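Local coordinates for congerin II (Conger myriaster, PDB 1IS3), which binds beta-galactosides such as lactose as a homodimeric galectin, although its physiological role is not yet known, at residues M15-G20 and T130-E135; F30-G35 and I121-D126; I90-H95 and F109-K114. All coordinates share one frame; numbering follows the deposited sequence.

Contact 1: residues M15-G20 and T130-E135; sequences MYLTVG and TFVRLE
Phe131 and Gly20 meet where an aromatic ring lies against bare backbone: Gly20 N stands over the centre of one ring face, 3.7 Å above the plane, and Phe131 CE1 comes to 3.3 Å from Gly20 CA. The ring gets there because Phe131 CG sits between its own backbone N and carbonyl carbon (chi1 75°), which tips the side chain back over the neighbouring strand. On the same face of the sheet Thr18 CG2 approaches the ring obliquely, 3.8 Å from Phe131 CE2, while Thr18 and Arg133 run side by side with the methyl over one face of the guanidinium. The other face is greasy: Leu17 CD1 and Val19 CG1 both pack on Val132 CG2, and Met15 CE, brought round by a bend at chi3, touches Leu134 CG at 3.8 Å.

Beneath these side chains the strands run antiparallel, 178° apart. Thr18 and Arg133 form a hydrogen-bonded pair, each N-H bonding to the other's carbonyl oxygen. Two residues, Thr130 and Phe131, face Gly20 in a classic beta bulge, with Thr130 N to Gly20 O at 2.8 Å and the Phe131 bond weak. At the other end Tyr16 N donates to the C-terminal carboxylate, 2.8 Å from Glu135 OXT.

Strand 17-23 is flanked on its other side by strand 85-92, with Thr18 OG1 bonded to Thr89. Strand 127-134 continues the sheet into the second subunit: Arg133 forms a salt bridge with Glu135 of the second subunit, and Glu135 one with Arg133 of the second subunit.

Contact 2: residues F30-G35 and I121-D126; sequences FSINVG and IYLAGD
Strands 30-34 and 121-125 run antiparallel, with axes 4.6 Å apart at closest and 161° between their directions, and Ser31-Ala124 and Asn33-Tyr122 are the hydrogen-bonded pairs. Asn33 lies across the Tyr122 ring: its CB is 3.8 Å from the ring centroid and only 17° off the normal, a CH-pi contact, and its amide continues over the same face with ND2 3.5 Å from Tyr122 CE1. Amide and ring planes are 30° apart. Tyr122 turns that face to the partner strand because its first torsion folds the ring back over the backbone.

The amide is steered from both ends. Asn33 ND2 donates to Ser31 OG at 2.9 Å, two residues back on the same strand, and more weakly to Tyr122 O, an acceptor already taken by Asn33 N; Asn33 OD1 receives His44, a residue of the lactose pocket. On the opposite face of the sheet the contact is purely apolar. Leu123 CD1 sits 3.7 Å from Phe30 CD2, reaching the ring obliquely, and Ile32 CG1 and Val34 CG2 lie more distantly against Leu123 and Ile121. At the strand end Phe30 CB packs over the chain, 3.3 Å from Ala124 O and 3.6 Å from Asp126 N; beside it Gly125 has a positive phi, and the chain leaves the strand there.

The pair thus divides its chemistry between its two faces. Ile121, Leu123, Ile32 and Val34 belong to the hydrophobic interior of the galectin sandwich. Ser31 OG and the Asn33 amide form a polar chain to His44 ND1, flanked by the Tyr122 ring, which probably helps to orient that imidazole in the lactose pocket; Tyr122 OH hydrogen-bonds N4 of a MES molecule, probably from the crystallisation liquor.

Contact 3: residues I90-H95 and F109-K114; sequences ITFDTH and FPNRNK
Asn111 and His95 hold the close-packed part of this contact together. Asn111 N donates to His95 O at 2.9 Å and almost straight at the hydrogen (173°), although it comes from well above the carbonyl plane, and Pro110 CA leans on the same oxygen. With CG anti to the backbone N (chi1 -178°), the buried Asn111 side chain reaches back into the 93-95 turn, where Asn111 CB lies 3.4 Å from Thr94 O. The amide end stops beside Asp93 O and near the Phe92 ring, their planes 78° apart. That turn is itself braced: Asp93 OD2 accepts from His95 N in an Asx turn, and the same oxygen accepts from Thr96 N.

Toward solvent the fit is looser and rests on the methylenes of Lys114. Its chain curls at chi2, chi3 and chi4, so that Lys114 CD rests 3.3 Å from Thr94 O and Lys114 CE 4.0 Å from Thr94 CB, while the lysine and the exposed His95 ring lie side by side. Lys114 closes a type I turn that starts at Asn111, its N bonding to Asn111 O.

Both segments are strand ends running into turns. Strand 96-100 lies between strands 85-92 and 106-110 in the five-stranded sheet; below, Phe92 meets Phe11 and Phe118 edge-to-face, and Pro110 touches Glu73 on strand 68-75.

Overall arrangement
The three contacts illustrate how a galectin sandwich is tied together from both distant and nearby stretches of sequence. Contact 1 pairs two strands of the five-stranded sheet, and contact 3 joins the turns at the ends of two others; strands 17-23 and 85-92 are neighbours there. Contact 2 lies in the facing sheet that carries the sugar site. Their centres are about 13 Å apart for contacts 1 and 2, and about 17 Å from contact 3 to either. Along the chain, contact 1 encloses contact 2, which encloses contact 3. Leu17 and Leu134 pack on Ile121 between the sheets, and Ile32 touches Ile90. Dimerisation at contact 1 and lactose binding near contact 2 thus occupy different sheets joined by one apolar core.

Contact 1: residues M15-G20 and T130-E135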
loop_
_atom_site.group_PDB
_atom_site.type_symbol
_atom_site.label_atom_id
_atom_site.label_comp_id
_atom_site.label_asym_id
_atom_site.label_seq_id
_atom_site.Cartn_x
_atom_site.Cartn_y
_atom_site.Cartn_z
ATOM N N MET A 15 12.558 6.441 -5.552
ATOM C CA MET A 15 11.857 5.186 -5.364
ATOM C C MET A 15 11.077 4.873 -6.618
ATOM O O MET A 15 10.824 5.782 -7.423
ATOM C CB MET A 15 10.878 5.275 -4.220
ATOM C CG MET A 15 11.678 5.279 -2.929
ATOM S SD MET A 15 10.650 5.637 -1.499
ATOM C CE MET A 15 9.787 4.087 -1.384
ATOM N N TYR A 16 10.633 3.641 -6.805
ATOM C CA TYR A 16 9.788 3.237 -7.931
ATOM C C TYR A 16 8.508 2.668 -7.358
ATOM O O TYR A 16 8.498 1.945 -6.361
ATOM C CB TYR A 16 10.413 2.144 -8.794
ATOM C CG TYR A 16 11.599 2.656 -9.600
ATOM C CD1 TYR A 16 12.768 3.072 -8.940
ATOM C CD2 TYR A 16 11.521 2.759 -10.999
ATOM C CE1 TYR A 16 13.846 3.603 -9.655
ATOM C CE2 TYR A 16 12.604 3.293 -11.733
ATOM C CZ TYR A 16 13.760 3.718 -11.053
ATOM O OH TYR A 16 14.839 4.300 -11.741
ATOM N N LEU A 17 7.407 3.022 -7.995
ATOM C CA LEU A 17 6.073 2.532 -7.672
ATOM C C LEU A 17 5.600 1.690 -8.852
ATOM O O LEU A 17 5.508 2.231 -9.985
ATOM C CB LEU A 17 5.099 3.686 -7.501
ATOM C CG LEU A 17 3.600 3.351 -7.410
ATOM C CD1 LEU A 17 3.351 2.519 -6.143
ATOM C CD2 LEU A 17 2.759 4.637 -7.454
ATOM N N THR A 18 5.293 0.408 -8.649
ATOM C CA THR A 18 4.681 -0.395 -9.703
ATOM C C THR A 18 3.345 -0.898 -9.185
ATOM O O THR A 18 3.275 -1.456 -8.084
ATOM C CB THR A 18 5.539 -1.588 -10.065
ATOM O OG1 THR A 18 6.773 -1.026 -10.521
ATOM C CG2 THR A 18 4.930 -2.479 -11.144
ATOM N N VAL A 19 2.279 -0.629 -9.934
ATOM C CA VAL A 19 0.951 -1.110 -9.577
ATOM C C VAL A 19 0.429 -1.965 -10.720
ATOM O O VAL A 19 0.768 -1.727 -11.887
ATOM C CB VAL A 19 -0.088 0.026 -9.323
ATOM C CG1 VAL A 19 0.247 0.731 -8.006
ATOM C CG2 VAL A 19 -0.081 1.055 -10.454
ATOM N N GLY A 20 -0.325 -3.009 -10.382
ATOM C CA GLY A 20 -0.948 -3.863 -11.372
ATOM C C GLY A 20 -2.420 -3.943 -11.037
ATOM O O GLY A 20 -2.817 -3.805 -9.868
ATOM N N THR A 130 -4.415 -5.216 -8.077
ATOM C CA THR A 130 -4.126 -6.574 -7.668
ATOM C C THR A 130 -2.737 -6.709 -7.013
ATOM O O THR A 130 -2.514 -7.691 -6.300
ATOM C CB THR A 130 -4.252 -7.528 -8.891
ATOM O OG1 THR A 130 -3.301 -7.102 -9.849
ATOM C CG2 THR A 130 -5.677 -7.553 -9.470
ATOM N N PHE A 131 -1.785 -5.802 -7.236
ATOM C CA PHE A 131 -0.513 -5.898 -6.552
ATOM C C PHE A 131 0.099 -4.503 -6.539
ATOM O O PHE A 131 -0.289 -3.624 -7.323
ATOM C CB PHE A 131 0.436 -6.901 -7.256
ATOM C CG PHE A 131 1.110 -6.468 -8.559
ATOM C CD1 PHE A 131 0.531 -6.777 -9.792
ATOM C CD2 PHE A 131 2.318 -5.760 -8.508
ATOM C CE1 PHE A 131 1.171 -6.375 -10.987
ATOM C CE2 PHE A 131 2.946 -5.358 -9.684
ATOM C CZ PHE A 131 2.368 -5.670 -10.921
ATOM N N VAL A 132 1.085 -4.298 -5.670
ATOM C CA VAL A 132 1.797 -3.043 -5.561
ATOM C C VAL A 132 3.223 -3.307 -5.069
ATOM O O VAL A 132 3.432 -4.160 -4.178
ATOM C CB VAL A 132 1.030 -2.074 -4.575
ATOM C CG1 VAL A 132 0.939 -2.643 -3.124
ATOM C CG2 VAL A 132 1.769 -0.730 -4.560
ATOM N N ARG A 133 4.200 -2.579 -5.644
ATOM C CA ARG A 133 5.558 -2.583 -5.149
ATOM C C ARG A 133 5.944 -1.111 -5.021
ATOM O O ARG A 133 5.793 -0.345 -5.992
ATOM C CB ARG A 133 6.528 -3.225 -6.094
ATOM C CG ARG A 133 6.273 -4.707 -6.287
ATOM C CD ARG A 133 7.511 -5.427 -6.812
ATOM N NE ARG A 133 7.924 -5.039 -8.146
ATOM C CZ ARG A 133 7.323 -5.501 -9.250
ATOM N NH1 ARG A 133 6.298 -6.340 -9.208
ATOM N NH2 ARG A 133 7.804 -5.160 -10.445
ATOM N N LEU A 134 6.382 -0.669 -3.850
ATOM C CA LEU A 134 6.835 0.702 -3.632
ATOM C C LEU A 134 8.145 0.562 -2.868
ATOM O O LEU A 134 8.136 0.188 -1.679
ATOM C CB LEU A 134 5.821 1.485 -2.793
ATOM C CG LEU A 134 6.254 2.900 -2.346
ATOM C CD1 LEU A 134 6.551 3.714 -3.609
ATOM C CD2 LEU A 134 5.182 3.548 -1.468
ATOM N N GLU A 135 9.253 0.808 -3.555
ATOM C CA GLU A 135 10.545 0.584 -2.952
ATOM C C GLU A 135 11.647 1.376 -3.644
ATOM O O GLU A 135 12.707 1.520 -3.056
ATOM C CB GLU A 135 10.841 -0.919 -2.986
ATOM C CG GLU A 135 10.875 -1.553 -4.368
ATOM C CD GLU A 135 11.008 -3.085 -4.394
ATOM O OE1 GLU A 135 10.434 -3.672 -5.322
ATOM O OE2 GLU A 135 11.657 -3.682 -3.508
ATOM O OXT GLU A 135 11.439 1.877 -4.739
#

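Contact 2: residues F30-G35 and I121-D126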
loop_
_atom_site.group_PDB
_atom_site.type_symbol
_atom_site.label_atom_id
_atom_site.label_comp_id
_atom_site.label_asym_id
_atom_site.label_seq_id
_atom_site.Cartn_x
_atom_site.Cartn_y
_atom_site.Cartn_z
ATOM N N PHE A 30 -10.809 5.254 -15.234
ATOM C CA PHE A 30 -10.276 5.034 -13.883
ATOM C C PHE A 30 -9.004 5.884 -13.805
ATOM O O PHE A 30 -8.392 6.205 -14.840
ATOM C CB PHE A 30 -9.924 3.568 -13.588
ATOM C CG PHE A 30 -8.720 2.975 -14.306
ATOM C CD1 PHE A 30 -8.869 2.434 -15.597
ATOM C CD2 PHE A 30 -7.455 2.984 -13.683
ATOM C CE1 PHE A 30 -7.747 1.914 -16.271
ATOM C CE2 PHE A 30 -6.353 2.461 -14.363
ATOM C CZ PHE A 30 -6.497 1.934 -15.658
ATOM N N SER A 31 -8.560 6.263 -12.613
ATOM C CA SER A 31 -7.330 7.042 -12.518
ATOM C C SER A 31 -6.355 6.492 -11.491
ATOM O O SER A 31 -6.798 5.835 -10.546
ATOM C CB SER A 31 -7.641 8.499 -12.161
ATOM O OG SER A 31 -8.354 8.716 -10.952
ATOM N N ILE A 32 -5.078 6.800 -11.661
ATOM C CA ILE A 32 -4.059 6.533 -10.663
ATOM C C ILE A 32 -3.660 7.952 -10.179
ATOM O O ILE A 32 -3.417 8.879 -10.984
ATOM C CB ILE A 32 -2.850 5.794 -11.309
ATOM C CG1 ILE A 32 -3.303 4.404 -11.820
ATOM C CG2 ILE A 32 -1.691 5.704 -10.279
ATOM C CD1 ILE A 32 -2.306 3.779 -12.878
ATOM N N ASN A 33 -3.544 8.130 -8.865
ATOM C CA ASN A 33 -3.344 9.457 -8.273
ATOM C C ASN A 33 -2.204 9.426 -7.258
ATOM O O ASN A 33 -2.182 8.491 -6.446
ATOM C CB ASN A 33 -4.623 9.907 -7.556
ATOM C CG ASN A 33 -5.797 9.954 -8.504
ATOM O OD1 ASN A 33 -5.913 10.910 -9.255
ATOM N ND2 ASN A 33 -6.647 8.942 -8.593
ATOM N N VAL A 34 -1.269 10.357 -7.307
ATOM C CA VAL A 34 -0.142 10.430 -6.394
ATOM C C VAL A 34 -0.243 11.838 -5.796
ATOM O O VAL A 34 -0.320 12.831 -6.533
ATOM C CB VAL A 34 1.182 10.249 -7.182
ATOM C CG1 VAL A 34 2.381 10.456 -6.278
ATOM C CG2 VAL A 34 1.250 8.832 -7.769
ATOM N N GLY A 35 -0.297 11.972 -4.480
ATOM C CA GLY A 35 -0.355 13.287 -3.859
ATOM C C GLY A 35 -0.355 13.194 -2.340
ATOM O O GLY A 35 0.378 12.380 -1.746
ATOM N N ILE A 121 -1.099 7.301 -2.476
ATOM C CA ILE A 121 -1.190 6.785 -3.820
ATOM C C ILE A 121 -2.561 6.127 -3.850
ATOM O O ILE A 121 -2.836 5.342 -2.933
ATOM C CB ILE A 121 -0.072 5.761 -4.051
ATOM C CG1 ILE A 121 1.280 6.431 -4.027
ATOM C CG2 ILE A 121 -0.301 5.077 -5.377
ATOM C CD1 ILE A 121 2.238 5.593 -3.168
ATOM N N TYR A 122 -3.477 6.386 -4.791
ATOM C CA TYR A 122 -4.723 5.666 -4.812
ATOM C C TYR A 122 -5.251 5.538 -6.225
ATOM O O TYR A 122 -4.908 6.330 -7.123
ATOM C CB TYR A 122 -5.794 6.344 -3.953
ATOM C CG TYR A 122 -6.396 7.672 -4.411
ATOM C CD1 TYR A 122 -7.603 7.686 -5.117
ATOM C CD2 TYR A 122 -5.808 8.873 -4.036
ATOM C CE1 TYR A 122 -8.231 8.891 -5.426
ATOM C CE2 TYR A 122 -6.441 10.089 -4.350
ATOM C CZ TYR A 122 -7.657 10.098 -5.043
ATOM O OH TYR A 122 -8.299 11.311 -5.315
ATOM N N LEU A 123 -6.098 4.538 -6.389
ATOM C CA LEU A 123 -6.788 4.295 -7.651
ATOM C C LEU A 123 -8.242 4.630 -7.405
ATOM O O LEU A 123 -8.791 4.264 -6.352
ATOM C CB LEU A 123 -6.658 2.813 -8.076
ATOM C CG LEU A 123 -7.329 2.428 -9.398
ATOM C CD1 LEU A 123 -6.377 1.723 -10.359
ATOM C CD2 LEU A 123 -8.502 1.550 -9.041
ATOM N N ALA A 124 -8.876 5.284 -8.367
ATOM C CA ALA A 124 -10.294 5.580 -8.276
ATOM C C ALA A 124 -10.958 5.212 -9.617
ATOM O O ALA A 124 -10.310 5.062 -10.654
ATOM C CB ALA A 124 -10.515 7.057 -8.000
ATOM N N GLY A 125 -12.279 5.045 -9.610
ATOM C CA GLY A 125 -13.032 4.729 -10.822
ATOM C C GLY A 125 -13.157 3.226 -11.145
ATOM O O GLY A 125 -13.087 2.347 -10.275
ATOM N N ASP A 126 -13.321 2.908 -12.431
ATOM C CA ASP A 126 -13.705 1.579 -12.863
ATOM C C ASP A 126 -12.587 0.571 -13.159
ATOM O O ASP A 126 -12.408 0.064 -14.287
ATOM C CB ASP A 126 -14.571 1.716 -14.088
ATOM C CG ASP A 126 -15.863 2.486 -13.891
ATOM O OD1 ASP A 126 -16.317 3.076 -14.874
ATOM O OD2 ASP A 126 -16.431 2.514 -12.791
#

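Contact 3: residues I90-H95 and F109-K114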
loop_
_atom_site.group_PDB
_atom_site.type_symbol
_atom_site.label_atom_id
_atom_site.label_comp_id
_atom_site.label_asym_id
_atom_site.label_seq_id
_atom_site.Cartn_x
_atom_site.Cartn_y
_atom_site.Cartn_z
ATOM N N ILE A 90 5.954 4.131 -12.040
ATOM C CA ILE A 90 6.141 5.562 -11.905
ATOM C C ILE A 90 7.386 5.839 -11.069
ATOM O O ILE A 90 7.637 5.161 -10.056
ATOM C CB ILE A 90 4.875 6.187 -11.233
ATOM C CG1 ILE A 90 3.630 5.874 -12.052
ATOM C CG2 ILE A 90 5.071 7.707 -11.049
ATOM C CD1 ILE A 90 2.312 6.238 -11.359
ATOM N N THR A 91 8.193 6.796 -11.487
ATOM C CA THR A 91 9.275 7.316 -10.672
ATOM C C THR A 91 9.280 8.834 -10.925
ATOM O O THR A 91 8.542 9.306 -11.813
ATOM C CB THR A 91 10.634 6.659 -11.077
ATOM O OG1 THR A 91 10.379 5.279 -11.157
ATOM C CG2 THR A 91 11.766 6.909 -10.082
ATOM N N PHE A 92 10.066 9.616 -10.183
ATOM C CA PHE A 92 10.047 11.045 -10.394
ATOM C C PHE A 92 11.292 11.697 -9.842
ATOM O O PHE A 92 12.000 11.102 -9.003
ATOM C CB PHE A 92 8.798 11.673 -9.723
ATOM C CG PHE A 92 8.741 11.591 -8.201
ATOM C CD1 PHE A 92 8.200 10.467 -7.581
ATOM C CD2 PHE A 92 9.259 12.641 -7.411
ATOM C CE1 PHE A 92 8.184 10.393 -6.182
ATOM C CE2 PHE A 92 9.234 12.556 -6.017
ATOM C CZ PHE A 92 8.699 11.434 -5.405
ATOM N N ASP A 93 11.621 12.873 -10.383
ATOM C CA ASP A 93 12.624 13.673 -9.714
ATOM C C ASP A 93 11.944 14.997 -9.399
ATOM O O ASP A 93 10.728 15.089 -9.590
ATOM C CB ASP A 93 13.850 13.884 -10.597
ATOM C CG ASP A 93 13.635 14.462 -11.982
ATOM O OD1 ASP A 93 14.486 14.166 -12.812
ATOM O OD2 ASP A 93 12.657 15.166 -12.223
ATOM N N THR A 94 12.659 16.083 -9.042
ATOM C CA THR A 94 11.912 17.301 -8.678
ATOM C C THR A 94 11.269 18.043 -9.813
ATOM O O THR A 94 10.483 18.957 -9.618
ATOM C CB THR A 94 12.750 18.355 -7.943
ATOM O OG1 THR A 94 13.932 18.547 -8.707
ATOM C CG2 THR A 94 12.930 17.971 -6.466
ATOM N N HIS A 95 11.612 17.641 -11.029
ATOM C CA HIS A 95 11.048 18.299 -12.197
ATOM C C HIS A 95 10.035 17.526 -13.014
ATOM O O HIS A 95 9.191 18.146 -13.671
ATOM C CB HIS A 95 12.153 18.710 -13.156
ATOM C CG HIS A 95 12.989 19.795 -12.520
ATOM N ND1 HIS A 95 14.233 19.716 -12.051
ATOM C CD2 HIS A 95 12.498 21.053 -12.247
ATOM C CE1 HIS A 95 14.499 20.884 -11.488
ATOM N NE2 HIS A 95 13.450 21.674 -11.616
ATOM N N PHE A 109 5.288 13.931 -17.177
ATOM C CA PHE A 109 4.368 14.991 -16.789
ATOM C C PHE A 109 5.164 15.834 -15.796
ATOM O O PHE A 109 5.888 15.247 -14.989
ATOM C CB PHE A 109 3.151 14.343 -16.145
ATOM C CG PHE A 109 2.138 15.340 -15.624
ATOM C CD1 PHE A 109 1.346 16.062 -16.515
ATOM C CD2 PHE A 109 2.006 15.522 -14.233
ATOM C CE1 PHE A 109 0.420 16.967 -15.997
ATOM C CE2 PHE A 109 1.077 16.429 -13.729
ATOM C CZ PHE A 109 0.289 17.147 -14.613
ATOM N N PRO A 110 5.179 17.168 -15.812
ATOM C CA PRO A 110 5.937 17.972 -14.869
ATOM C C PRO A 110 5.531 17.764 -13.398
ATOM O O PRO A 110 4.355 17.595 -13.036
ATOM C CB PRO A 110 5.698 19.402 -15.341
ATOM C CG PRO A 110 4.312 19.339 -15.921
ATOM C CD PRO A 110 4.341 18.014 -16.675
ATOM N N ASN A 111 6.544 17.833 -12.546
ATOM C CA ASN A 111 6.333 17.854 -11.096
ATOM C C ASN A 111 6.140 19.338 -10.776
ATOM O O ASN A 111 7.085 20.053 -10.429
ATOM C CB ASN A 111 7.569 17.307 -10.410
ATOM C CG ASN A 111 7.475 17.222 -8.906
ATOM O OD1 ASN A 111 8.277 16.513 -8.309
ATOM N ND2 ASN A 111 6.562 17.842 -8.207
ATOM N N ARG A 112 4.917 19.819 -10.890
ATOM C CA ARG A 112 4.584 21.233 -10.790
ATOM C C ARG A 112 4.869 21.884 -9.457
ATOM O O ARG A 112 5.244 23.059 -9.386
ATOM C CB ARG A 112 3.117 21.404 -11.129
ATOM C CG ARG A 112 2.877 21.105 -12.605
ATOM C CD ARG A 112 1.397 21.086 -12.949
ATOM N NE ARG A 112 1.198 21.039 -14.393
ATOM C CZ ARG A 112 0.032 20.769 -14.976
ATOM N NH1 ARG A 112 0.002 20.755 -16.305
ATOM N NH2 ARG A 112 -1.059 20.487 -14.280
ATOM N N ASN A 113 4.746 21.180 -8.341
ATOM C CA ASN A 113 5.048 21.819 -7.068
ATOM C C ASN A 113 6.479 21.597 -6.633
ATOM O O ASN A 113 6.874 22.106 -5.593
ATOM C CB ASN A 113 4.181 21.299 -5.938
ATOM C CG ASN A 113 2.718 21.122 -6.238
ATOM O OD1 ASN A 113 2.141 20.224 -5.609
ATOM N ND2 ASN A 113 2.056 21.791 -7.186
ATOM N N LYS A 114 7.290 20.851 -7.384
ATOM C CA LYS A 114 8.672 20.508 -7.062
ATOM C C LYS A 114 8.749 19.690 -5.756
ATOM O O LYS A 114 9.680 19.808 -4.964
ATOM C CB LYS A 114 9.519 21.801 -6.958
ATOM C CG LYS A 114 9.624 22.655 -8.229
ATOM C CD LYS A 114 10.781 22.153 -9.070
ATOM C CE LYS A 114 12.180 22.324 -8.419
ATOM N NZ LYS A 114 12.618 23.704 -8.182
#